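Local coordinates for kinesin-like protein Nod (PDB 3DC4) that binds and hydrolyses ATP in its kinesin motor domain, binds microtubules and is required to segregate non-exchange chromosomes in meiosis, at residues 227-231 with 232-236; 114-117 with 118-121; 55-59 with 60-64; 77-80 with 81-85. One frame throughout, in Å; residues are numbered along the deposited sequence.

Contact 1: residues 227-231 with 232-236; sequences HVKSK and THHSR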
loop_
_atom_site.group_PDB
_atom_site.type_symbol
_atom_site.label_atom_id
_atom_site.label_comp_id
_atom_site.label_asym_id
_atom_site.label_seq_id
_atom_site.Cartn_x
_atom_site.Cartn_y
_atom_site.Cartn_z
ATOM N N HIS A 227 -11.678 -3.229 -5.585
ATOM C CA HIS A 227 -12.391 -4.466 -5.293
ATOM C C HIS A 227 -12.754 -5.206 -6.569
ATOM O O HIS A 227 -13.274 -4.618 -7.519
ATOM C CB HIS A 227 -13.687 -4.171 -4.532
ATOM C CG HIS A 227 -13.490 -3.471 -3.222
ATOM N ND1 HIS A 227 -13.514 -4.134 -2.013
ATOM C CD2 HIS A 227 -13.285 -2.164 -2.930
ATOM C CE1 HIS A 227 -13.334 -3.265 -1.033
ATOM N NE2 HIS A 227 -13.192 -2.062 -1.562
ATOM N N VAL A 228 -12.469 -6.502 -6.577
ATOM C CA VAL A 228 -12.773 -7.383 -7.695
ATOM C C VAL A 228 -13.827 -8.330 -7.133
ATOM O O VAL A 228 -13.533 -9.160 -6.269
ATOM C CB VAL A 228 -11.514 -8.168 -8.125
ATOM C CG1 VAL A 228 -11.862 -9.194 -9.190
ATOM C CG2 VAL A 228 -10.468 -7.194 -8.668
ATOM N N LYS A 229 -15.059 -8.185 -7.617
ATOM C CA LYS A 229 -16.178 -8.987 -7.134
ATOM C C LYS A 229 -16.870 -9.864 -8.167
ATOM O O LYS A 229 -17.120 -9.440 -9.293
ATOM C CB LYS A 229 -17.233 -8.067 -6.503
ATOM C CG LYS A 229 -16.813 -7.373 -5.215
ATOM C CD LYS A 229 -18.008 -6.660 -4.587
ATOM C CE LYS A 229 -17.706 -6.170 -3.176
ATOM N NZ LYS A 229 -18.890 -5.486 -2.590
ATOM N N SER A 230 -17.174 -11.092 -7.759
ATOM C CA SER A 230 -17.890 -12.048 -8.597
ATOM C C SER A 230 -18.953 -12.621 -7.675
ATOM O O SER A 230 -18.947 -12.351 -6.474
ATOM C CB SER A 230 -16.981 -13.180 -9.077
ATOM O OG SER A 230 -16.849 -14.182 -8.082
ATOM N N LYS A 231 -19.845 -13.428 -8.234
ATOM C CA LYS A 231 -20.920 -14.031 -7.462
ATOM C C LYS A 231 -20.401 -14.848 -6.283
ATOM O O LYS A 231 -21.049 -14.924 -5.244
ATOM C CB LYS A 231 -21.766 -14.929 -8.369
ATOM C CG LYS A 231 -23.031 -15.451 -7.724
ATOM C CD LYS A 231 -23.899 -16.208 -8.728
ATOM C CE LYS A 231 -23.167 -17.409 -9.301
ATOM N NZ LYS A 231 -24.031 -18.180 -10.225
ATOM N N THR A 232 -19.224 -15.443 -6.434
ATOM C CA THR A 232 -18.671 -16.276 -5.373
ATOM C C THR A 232 -17.336 -15.808 -4.806
ATOM O O THR A 232 -16.857 -16.366 -3.819
ATOM C CB THR A 232 -18.469 -17.709 -5.868
ATOM O OG1 THR A 232 -17.358 -17.734 -6.767
ATOM C CG2 THR A 232 -19.712 -18.202 -6.604
ATOM N N HIS A 233 -16.734 -14.797 -5.422
ATOM C CA HIS A 233 -15.435 -14.298 -4.971
ATOM C C HIS A 233 -15.352 -12.791 -4.798
ATOM O O HIS A 233 -16.035 -12.024 -5.479
ATOM C CB HIS A 233 -14.327 -14.722 -5.943
ATOM C CG HIS A 233 -13.866 -16.134 -5.765
ATOM N ND1 HIS A 233 -13.363 -16.606 -4.573
ATOM C CD2 HIS A 233 -13.796 -17.167 -6.640
ATOM C CE1 HIS A 233 -13.000 -17.869 -4.720
ATOM N NE2 HIS A 233 -13.251 -18.232 -5.964
ATOM N N HIS A 234 -14.480 -12.384 -3.884
ATOM C CA HIS A 234 -14.240 -10.978 -3.587
ATOM C C HIS A 234 -12.777 -10.838 -3.192
ATOM O O HIS A 234 -12.355 -11.330 -2.138
ATOM C CB HIS A 234 -15.136 -10.512 -2.437
ATOM C CG HIS A 234 -14.903 -9.094 -2.012
ATOM N ND1 HIS A 234 -15.519 -8.542 -0.911
ATOM C CD2 HIS A 234 -14.130 -8.113 -2.541
ATOM C CE1 HIS A 234 -15.137 -7.284 -0.777
ATOM N NE2 HIS A 234 -14.295 -6.999 -1.754
ATOM N N SER A 235 -11.998 -10.191 -4.050
ATOM C CA SER A 235 -10.589 -9.980 -3.762
ATOM C C SER A 235 -10.357 -8.482 -3.730
ATOM O O SER A 235 -11.043 -7.715 -4.410
ATOM C CB SER A 235 -9.701 -10.654 -4.813
ATOM O OG SER A 235 -10.069 -10.284 -6.130
ATOM N N ARG A 236 -9.396 -8.069 -2.921
ATOM C CA ARG A 236 -9.114 -6.658 -2.766
ATOM C C ARG A 236 -7.671 -6.305 -3.052
ATOM O O ARG A 236 -6.764 -7.086 -2.772
ATOM C CB ARG A 236 -9.416 -6.222 -1.327
ATOM C CG ARG A 236 -10.774 -6.646 -0.757
ATOM C CD ARG A 236 -10.793 -6.418 0.764
ATOM N NE ARG A 236 -12.063 -6.757 1.406
ATOM C CZ ARG A 236 -12.509 -7.997 1.590
ATOM N NH1 ARG A 236 -13.677 -8.198 2.190
ATOM N NH2 ARG A 236 -11.792 -9.037 1.174
HETATM O O HOH W 1 -12.242 -11.965 -6.811
#

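Contact 2: residues 114-117 with 118-121; sequences MTPP and GEIL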
loop_
_atom_site.group_PDB
_atom_site.type_symbol
_atom_site.label_atom_id
_atom_site.label_comp_id
_atom_site.label_asym_id
_atom_site.label_seq_id
_atom_site.Cartn_x
_atom_site.Cartn_y
_atom_site.Cartn_z
ATOM N N MET A 114 -2.085 8.590 -5.675
ATOM C CA MET A 114 -3.234 9.106 -4.947
ATOM C C MET A 114 -3.849 10.368 -5.542
ATOM O O MET A 114 -4.958 10.753 -5.179
ATOM C CB MET A 114 -2.837 9.370 -3.496
ATOM C CG MET A 114 -2.454 8.118 -2.731
ATOM S SD MET A 114 -3.826 6.942 -2.626
ATOM C CE MET A 114 -4.963 7.839 -1.581
ATOM N N THR A 115 -3.127 11.008 -6.455
ATOM C CA THR A 115 -3.610 12.224 -7.098
ATOM C C THR A 115 -4.460 11.863 -8.314
ATOM O O THR A 115 -4.137 10.935 -9.051
ATOM C CB THR A 115 -2.433 13.114 -7.555
ATOM O OG1 THR A 115 -1.654 13.494 -6.414
ATOM C CG2 THR A 115 -2.947 14.376 -8.250
ATOM N N PRO A 116 -5.569 12.590 -8.534
ATOM C CA PRO A 116 -6.446 12.317 -9.678
ATOM C C PRO A 116 -5.654 12.236 -10.982
ATOM O O PRO A 116 -4.992 13.195 -11.378
ATOM C CB PRO A 116 -7.419 13.491 -9.649
ATOM C CG PRO A 116 -7.557 13.759 -8.180
ATOM C CD PRO A 116 -6.124 13.662 -7.687
ATOM N N PRO A 117 -5.715 11.083 -11.665
ATOM C CA PRO A 117 -5.021 10.815 -12.928
ATOM C C PRO A 117 -5.130 11.930 -13.967
ATOM O O PRO A 117 -4.144 12.273 -14.620
ATOM C CB PRO A 117 -5.671 9.520 -13.404
ATOM C CG PRO A 117 -5.971 8.821 -12.125
ATOM C CD PRO A 117 -6.550 9.930 -11.283
ATOM N N GLY A 118 -6.331 12.482 -14.118
ATOM C CA GLY A 118 -6.544 13.546 -15.084
ATOM C C GLY A 118 -5.526 14.666 -14.990
ATOM O O GLY A 118 -5.032 15.149 -16.005
ATOM N N GLU A 119 -5.208 15.080 -13.770
ATOM C CA GLU A 119 -4.245 16.154 -13.552
ATOM C C GLU A 119 -2.835 15.632 -13.281
ATOM O O GLU A 119 -2.136 16.144 -12.407
ATOM C CB GLU A 119 -4.707 17.032 -12.385
ATOM C CG GLU A 119 -5.101 16.251 -11.142
ATOM C CD GLU A 119 -5.558 17.147 -10.006
ATOM O OE1 GLU A 119 -4.714 17.876 -9.442
ATOM O OE2 GLU A 119 -6.766 17.123 -9.679
ATOM N N ILE A 120 -2.421 14.619 -14.038
ATOM C CA ILE A 120 -1.096 14.023 -13.874
ATOM C C ILE A 120 -0.511 13.613 -15.222
ATOM O O ILE A 120 -1.186 12.975 -16.024
ATOM C CB ILE A 120 -1.154 12.751 -12.975
ATOM C CG1 ILE A 120 -1.600 13.122 -11.562
ATOM C CG2 ILE A 120 0.204 12.072 -12.935
ATOM C CD1 ILE A 120 -0.653 14.066 -10.851
ATOM N N LEU A 121 0.744 13.972 -15.473
ATOM C CA LEU A 121 1.378 13.593 -16.730
ATOM C C LEU A 121 1.547 12.077 -16.783
ATOM O O LEU A 121 1.825 11.440 -15.769
ATOM C CB LEU A 121 2.737 14.278 -16.877
ATOM C CG LEU A 121 2.738 15.598 -17.658
ATOM C CD1 LEU A 121 1.547 16.453 -17.276
ATOM C CD2 LEU A 121 4.042 16.327 -17.395
#

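Contact 3: residues 55-59 with 60-64; sequences SLIVD and QNEFH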
loop_
_atom_site.group_PDB
_atom_site.type_symbol
_atom_site.label_atom_id
_atom_site.label_comp_id
_atom_site.label_asym_id
_atom_site.label_seq_id
_atom_site.Cartn_x
_atom_site.Cartn_y
_atom_site.Cartn_z
ATOM N N SER A 55 20.053 -4.017 -2.133
ATOM C CA SER A 55 20.771 -3.510 -0.978
ATOM C C SER A 55 21.122 -2.042 -1.030
ATOM O O SER A 55 21.282 -1.453 -2.097
ATOM C CB SER A 55 22.071 -4.298 -0.811
ATOM O OG SER A 55 21.828 -5.688 -0.924
ATOM N N LEU A 56 21.284 -1.465 0.150
ATOM C CA LEU A 56 21.657 -0.069 0.249
ATOM C C LEU A 56 22.376 0.162 1.559
ATOM O O LEU A 56 22.251 -0.626 2.498
ATOM C CB LEU A 56 20.428 0.842 0.159
ATOM C CG LEU A 56 19.300 0.633 1.163
ATOM C CD1 LEU A 56 18.595 1.960 1.374
ATOM C CD2 LEU A 56 18.330 -0.429 0.674
ATOM N N ILE A 57 23.132 1.246 1.612
ATOM C CA ILE A 57 23.881 1.591 2.800
ATOM C C ILE A 57 23.544 3.009 3.191
ATOM O O ILE A 57 23.584 3.920 2.366
ATOM C CB ILE A 57 25.388 1.483 2.551
ATOM C CG1 ILE A 57 25.742 0.031 2.225
ATOM C CG2 ILE A 57 26.159 1.972 3.785
ATOM C CD1 ILE A 57 27.131 -0.153 1.672
ATOM N N VAL A 58 23.176 3.179 4.451
ATOM C CA VAL A 58 22.839 4.487 4.980
ATOM C C VAL A 58 23.518 4.596 6.334
ATOM O O VAL A 58 23.368 3.724 7.182
ATOM C CB VAL A 58 21.316 4.654 5.142
ATOM C CG1 VAL A 58 21.008 6.000 5.783
ATOM C CG2 VAL A 58 20.639 4.561 3.779
ATOM N N ASP A 59 24.288 5.663 6.506
ATOM C CA ASP A 59 25.016 5.913 7.740
ATOM C C ASP A 59 25.817 4.672 8.148
ATOM O O ASP A 59 25.796 4.255 9.303
ATOM C CB ASP A 59 24.031 6.325 8.843
ATOM C CG ASP A 59 24.708 7.030 10.001
ATOM O OD1 ASP A 59 25.655 7.807 9.762
ATOM O OD2 ASP A 59 24.282 6.816 11.155
ATOM N N GLN A 60 26.508 4.084 7.175
ATOM C CA GLN A 60 27.341 2.897 7.384
ATOM C C GLN A 60 26.572 1.621 7.696
ATOM O O GLN A 60 27.170 0.576 7.952
ATOM C CB GLN A 60 28.370 3.159 8.490
ATOM C CG GLN A 60 29.440 4.149 8.082
ATOM C CD GLN A 60 30.181 3.691 6.842
ATOM O OE1 GLN A 60 30.819 2.635 6.837
ATOM N NE2 GLN A 60 30.096 4.481 5.777
ATOM N N ASN A 61 25.247 1.701 7.669
ATOM C CA ASN A 61 24.409 0.541 7.936
ATOM C C ASN A 61 23.986 -0.087 6.623
ATOM O O ASN A 61 23.572 0.608 5.700
ATOM C CB ASN A 61 23.164 0.949 8.720
ATOM C CG ASN A 61 23.497 1.507 10.079
ATOM O OD1 ASN A 61 23.954 0.781 10.964
ATOM N ND2 ASN A 61 23.280 2.796 10.255
ATOM N N GLU A 62 24.066 -1.407 6.552
ATOM C CA GLU A 62 23.696 -2.110 5.336
ATOM C C GLU A 62 22.286 -2.689 5.451
ATOM O O GLU A 62 21.965 -3.390 6.403
ATOM C CB GLU A 62 24.722 -3.206 5.065
ATOM C CG GLU A 62 24.761 -3.698 3.634
ATOM C CD GLU A 62 26.081 -4.383 3.310
ATOM O OE1 GLU A 62 27.104 -3.678 3.208
ATOM O OE2 GLU A 62 26.094 -5.621 3.175
ATOM N N PHE A 63 21.445 -2.379 4.474
ATOM C CA PHE A 63 20.066 -2.851 4.464
ATOM C C PHE A 63 19.798 -3.748 3.263
ATOM O O PHE A 63 20.229 -3.449 2.142
ATOM C CB PHE A 63 19.122 -1.650 4.433
ATOM C CG PHE A 63 19.167 -0.829 5.681
ATOM C CD1 PHE A 63 18.467 -1.226 6.813
ATOM C CD2 PHE A 63 19.929 0.328 5.735
ATOM C CE1 PHE A 63 18.530 -0.480 7.986
ATOM C CE2 PHE A 63 19.999 1.080 6.902
ATOM C CZ PHE A 63 19.296 0.675 8.029
ATOM N N HIS A 64 19.083 -4.844 3.504
ATOM C CA HIS A 64 18.755 -5.788 2.440
ATOM C C HIS A 64 17.271 -6.075 2.381
ATOM O O HIS A 64 16.694 -6.590 3.332
ATOM C CB HIS A 64 19.485 -7.112 2.640
ATOM C CG HIS A 64 20.967 -6.972 2.737
ATOM N ND1 HIS A 64 21.619 -6.781 3.935
ATOM C CD2 HIS A 64 21.925 -6.974 1.781
ATOM C CE1 HIS A 64 22.917 -6.671 3.713
ATOM N NE2 HIS A 64 23.129 -6.783 2.414
HETATM O O HOH W 2 23.556 4.440 12.496
#

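Contact 4: residues 77-80 with 81-85; sequences EMYQ and ALILP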
loop_
_atom_site.group_PDB
_atom_site.type_symbol
_atom_site.label_atom_id
_atom_site.label_comp_id
_atom_site.label_asym_id
_atom_site.label_seq_id
_atom_site.Cartn_x
_atom_site.Cartn_y
_atom_site.Cartn_z
ATOM N N GLU A 77 8.637 1.300 -14.258
ATOM C CA GLU A 77 9.516 0.245 -13.773
ATOM C C GLU A 77 9.145 -0.215 -12.375
ATOM O O GLU A 77 9.053 -1.410 -12.105
ATOM C CB GLU A 77 10.973 0.715 -13.765
ATOM C CG GLU A 77 11.760 0.290 -14.986
ATOM C CD GLU A 77 11.693 -1.212 -15.218
ATOM O OE1 GLU A 77 12.111 -1.983 -14.322
ATOM O OE2 GLU A 77 11.216 -1.622 -16.299
ATOM N N MET A 78 8.947 0.743 -11.480
ATOM C CA MET A 78 8.591 0.430 -10.108
ATOM C C MET A 78 7.303 -0.387 -10.052
ATOM O O MET A 78 7.223 -1.383 -9.334
ATOM C CB MET A 78 8.451 1.724 -9.304
ATOM C CG MET A 78 8.127 1.516 -7.832
ATOM S SD MET A 78 6.350 1.562 -7.489
ATOM C CE MET A 78 5.962 -0.150 -7.212
ATOM N N TYR A 79 6.305 0.028 -10.824
ATOM C CA TYR A 79 5.022 -0.674 -10.861
ATOM C C TYR A 79 5.194 -2.082 -11.440
ATOM O O TYR A 79 4.708 -3.059 -10.883
ATOM C CB TYR A 79 4.009 0.116 -11.704
ATOM C CG TYR A 79 2.776 -0.686 -12.064
ATOM C CD1 TYR A 79 1.789 -0.952 -11.114
ATOM C CD2 TYR A 79 2.638 -1.253 -13.330
ATOM C CE1 TYR A 79 0.703 -1.770 -11.413
ATOM C CE2 TYR A 79 1.551 -2.076 -13.638
ATOM C CZ TYR A 79 0.593 -2.331 -12.671
ATOM O OH TYR A 79 -0.451 -3.177 -12.945
ATOM N N GLN A 80 5.893 -2.176 -12.566
ATOM C CA GLN A 80 6.106 -3.465 -13.203
ATOM C C GLN A 80 6.832 -4.450 -12.288
ATOM O O GLN A 80 6.475 -5.615 -12.229
ATOM C CB GLN A 80 6.893 -3.284 -14.505
ATOM C CG GLN A 80 6.151 -2.456 -15.538
ATOM C CD GLN A 80 5.064 -3.225 -16.250
ATOM O OE1 GLN A 80 4.004 -2.679 -16.565
ATOM N NE2 GLN A 80 5.331 -4.493 -16.541
ATOM N N ALA A 81 7.839 -3.981 -11.563
ATOM C CA ALA A 81 8.599 -4.856 -10.682
ATOM C C ALA A 81 7.898 -5.207 -9.385
ATOM O O ALA A 81 7.952 -6.346 -8.930
ATOM C CB ALA A 81 9.953 -4.229 -10.356
ATOM N N LEU A 82 7.224 -4.230 -8.799
ATOM C CA LEU A 82 6.603 -4.433 -7.507
ATOM C C LEU A 82 5.125 -4.755 -7.433
ATOM O O LEU A 82 4.704 -5.544 -6.581
ATOM C CB LEU A 82 6.878 -3.201 -6.650
ATOM C CG LEU A 82 6.521 -3.307 -5.173
ATOM C CD1 LEU A 82 7.464 -4.308 -4.506
ATOM C CD2 LEU A 82 6.642 -1.938 -4.532
ATOM N N ILE A 83 4.331 -4.172 -8.319
ATOM C CA ILE A 83 2.895 -4.376 -8.244
ATOM C C ILE A 83 2.267 -5.263 -9.307
ATOM O O ILE A 83 1.392 -6.065 -8.997
ATOM C CB ILE A 83 2.190 -3.003 -8.231
ATOM C CG1 ILE A 83 2.791 -2.136 -7.120
ATOM C CG2 ILE A 83 0.694 -3.171 -8.016
ATOM C CD1 ILE A 83 2.489 -2.619 -5.691
ATOM N N LEU A 84 2.715 -5.133 -10.548
ATOM C CA LEU A 84 2.158 -5.937 -11.630
ATOM C C LEU A 84 1.987 -7.411 -11.249
ATOM O O LEU A 84 0.936 -8.003 -11.510
ATOM C CB LEU A 84 3.028 -5.817 -12.889
ATOM C CG LEU A 84 2.509 -6.619 -14.085
ATOM C CD1 LEU A 84 1.130 -6.112 -14.493
ATOM C CD2 LEU A 84 3.487 -6.504 -15.244
ATOM N N PRO A 85 3.005 -8.022 -10.617
ATOM C CA PRO A 85 2.891 -9.433 -10.227
ATOM C C PRO A 85 1.672 -9.720 -9.347
ATOM O O PRO A 85 1.113 -10.813 -9.388
ATOM C CB PRO A 85 4.203 -9.698 -9.491
ATOM C CG PRO A 85 5.162 -8.799 -10.225
ATOM C CD PRO A 85 4.356 -7.514 -10.328
#

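Contact 1: residues 227-231 with 232-236
His-227 turns its CG opposite its own carbonyl carbon (chi1 -60°) and His-234 sets its CG opposite the backbone N (chi1 177°), which brings the two imidazoles edge against edge on one face of the beta hairpin of strands 220-229 and 234-241. ND1 of His-227 and NE2 of His-234 share a nearly straight hydrogen bond of 3.0 Å, each nitrogen close to the plane of the other ring, although the planes are turned 40° apart. The extended chain of Lys-229 runs alongside His-234 and lays CE over one ring face, 3.8 Å from the centroid; CZ of Arg-236 lies over the opposite face, offset toward the rim. On the other side of the hairpin Ser-235 OG touches Val-228 CB at 3.2 Å, donates to Leu-90 O, and accepts from a water that also donates to Val-228 O. At the turn Ser-230 N gives its hydrogen to His-233 O at 2.7 Å, while the Ser-230 hydroxyl curls back: OG accepts from His-233 N at 2.7 Å and from Thr-232 N at 3.2 Å. An alanine here takes away this shared acceptor and would probably leave the turn freer to shift. His-227 NE2 bonds Ser-155 OG on strand 151-160, so both nitrogens of that ring are engaged and its rotation is fixed. The histidine-histidine bond needs one bare nitrogen, so at least one of the two rings is probably neutral, and the nearby lysine and arginine are likely to disfavour a charge on His-234.

Contact 2: residues 114-117 with 118-121
Thr-115 and Ile-120 meet across a short 3-10 turn at Pro-117 and Gly-118, in the loop that links helix 108-112 to helix 127-141 in the kinesin motor domain. Their side chains cross at about a right angle, and Thr-115 CG2 presses on Ile-120 CD1 at 3.5 Å, tighter than ordinary van der Waals contact. In Ile-120 a chi1 of -64° swings CG1 away from the carbonyl carbon, which also places CG1 3.4 Å from Pro-116 O. Beside this pair Glu-119 lies alongside Pro-116, pointing the same way, with OE2 3.7 Å from Pro-116 CB. An alanine in place of Ile-120 strips the side chain beyond CB and would probably leave a gap beside the Thr-115 methyl. The backbone sets these groups in position: Glu-119 N donates to Pro-116 O at 3.1 Å, and Ile-120 N makes a weak bond to Pro-117 O. The two successive proline rings restrict the chain on the way into the turn. Farther out, both prolines touch His-196 of helix 192-204, and Leu-125 meets Pro-117 and Ile-120. The nearest atoms of the Thr-115 side chain and the bound ADP are about 7 Å apart. The Glu-119 amide approaches Pro-116 O from 41° out of the carbonyl plane, and Glu-119 CG comes within 3.1 Å of the same oxygen.

Contact 3: residues 55-59 with 60-64
Leu-56 pairs with Phe-63, and Val-58 with Asn-61, as hydrogen-bonded antiparallel pairs in a hairpin whose strands run at 154° to each other and are joined by a type I' turn from Val-58 to Asn-61. Asp-59 and Gln-60 at the turn both take left-handed backbone conformations. Val-58 O holds the turn shut with two bonds from one residue: Asn-61 N reaches it at 2.8 Å from well above the carbonyl plane, whereas Asn-61 ND2 arrives in that plane at 3.2 Å. Asn-61 keeps CG beside its own backbone N (chi1 -63°), and this folds the amide back over the turn. The same ND2 gives its other hydrogen to a water that donates to Asp-59 OD2, so the water bridges the Asp-59 and Asn-61 side chains. On the face of Leu-56, Val-58 and Phe-63, which Asn-61 shares near the turn, Leu-56 CG packs 4.0 Å from Phe-63 CB, and Val-58 CB stands at the ring edge, 4.2 Å from Phe-63 CE2. The opposite face is more mixed. Ile-57 crosses Glu-62 obliquely, CD1 lying 3.8 Å from OE1, and Ser-55 OG comes within 3.0 Å of His-64 CD2; the Ser-55 hydroxyl is hydrogen-bonded to Asp-52 OD1. A weak bond joins His-64 NE2 to Glu-62 OE2. The hairpin belongs to the small three-stranded antiparallel sheet of the motor head: strand 45-46 flanks strand 55-58, with Ile-57 bonded by its backbone to Gln-46, and Val-58 and Phe-63 pack against Leu-326 of helix 319-335.

Contact 4: residues 77-80 with 81-85
Tyr-79 O is gripped by two backbone amides, Ile-83 N at 2.8 Å and Leu-84 N at 2.9 Å, which approach from opposite faces of the carbonyl plane. The first bond is the ordinary helical i to i+4; the second reaches one residue further, as in a pi-type turn, and marks where helix 75-82 gives way to helix 84-92. Pro-85 has no N-H to offer Gln-80 O, and its CD rests 3.4 Å from that oxygen instead. The Tyr-79 side chain leans along this junction. A chi1 of 166° swings its ring away from the backbone N; the Tyr-79 and Ile-83 side chains cross at about a right angle, CD1 to CB 3.6 Å, and Leu-84 N sits over one ring face, offset toward the rim. Met-78 bends at both chi2 and chi3, and thereby folds its methyl back onto Leu-82: CE lies 3.2 Å from Leu-82 CB, shorter than normal packing, so the exact placing of the methyl is doubtful. On the more solvent-accessible side Gln-80 runs alongside Leu-84, bringing NE2 close to CD2. Tyr-79 OH lies 3.7 Å from Leu-84 CD1 and is hydrogen-bonded to Asp-134 OD2. That bond ties the junction to helix 127-141, where Met-78 and Ile-83 also touch Ile-127; on the sheet side, Met-78 packs on Phe-69 and Leu-82 on His-67 of strand 67-69.

In the fold
All four contacts are local turns or junctions within one motor domain, and none touches another. Contacts 1 and 3 are hairpins on opposite sides of the chain's centre, about 40 Å apart between centres: contact 1 joins two strands of the large mixed sheet and is rich in histidine and basic side chains, while contact 3 belongs to the separate small sheet and has a largely apolar face and a mixed one. Contact 4 has its centre closest to that of the chain, about 13 Å away, and its buried side chains are mainly hydrophobic. Contact 2 lies at the surface and relies on prolines. Contacts 2 and 4 both adjoin helix 127-141 and lie near the nucleotide.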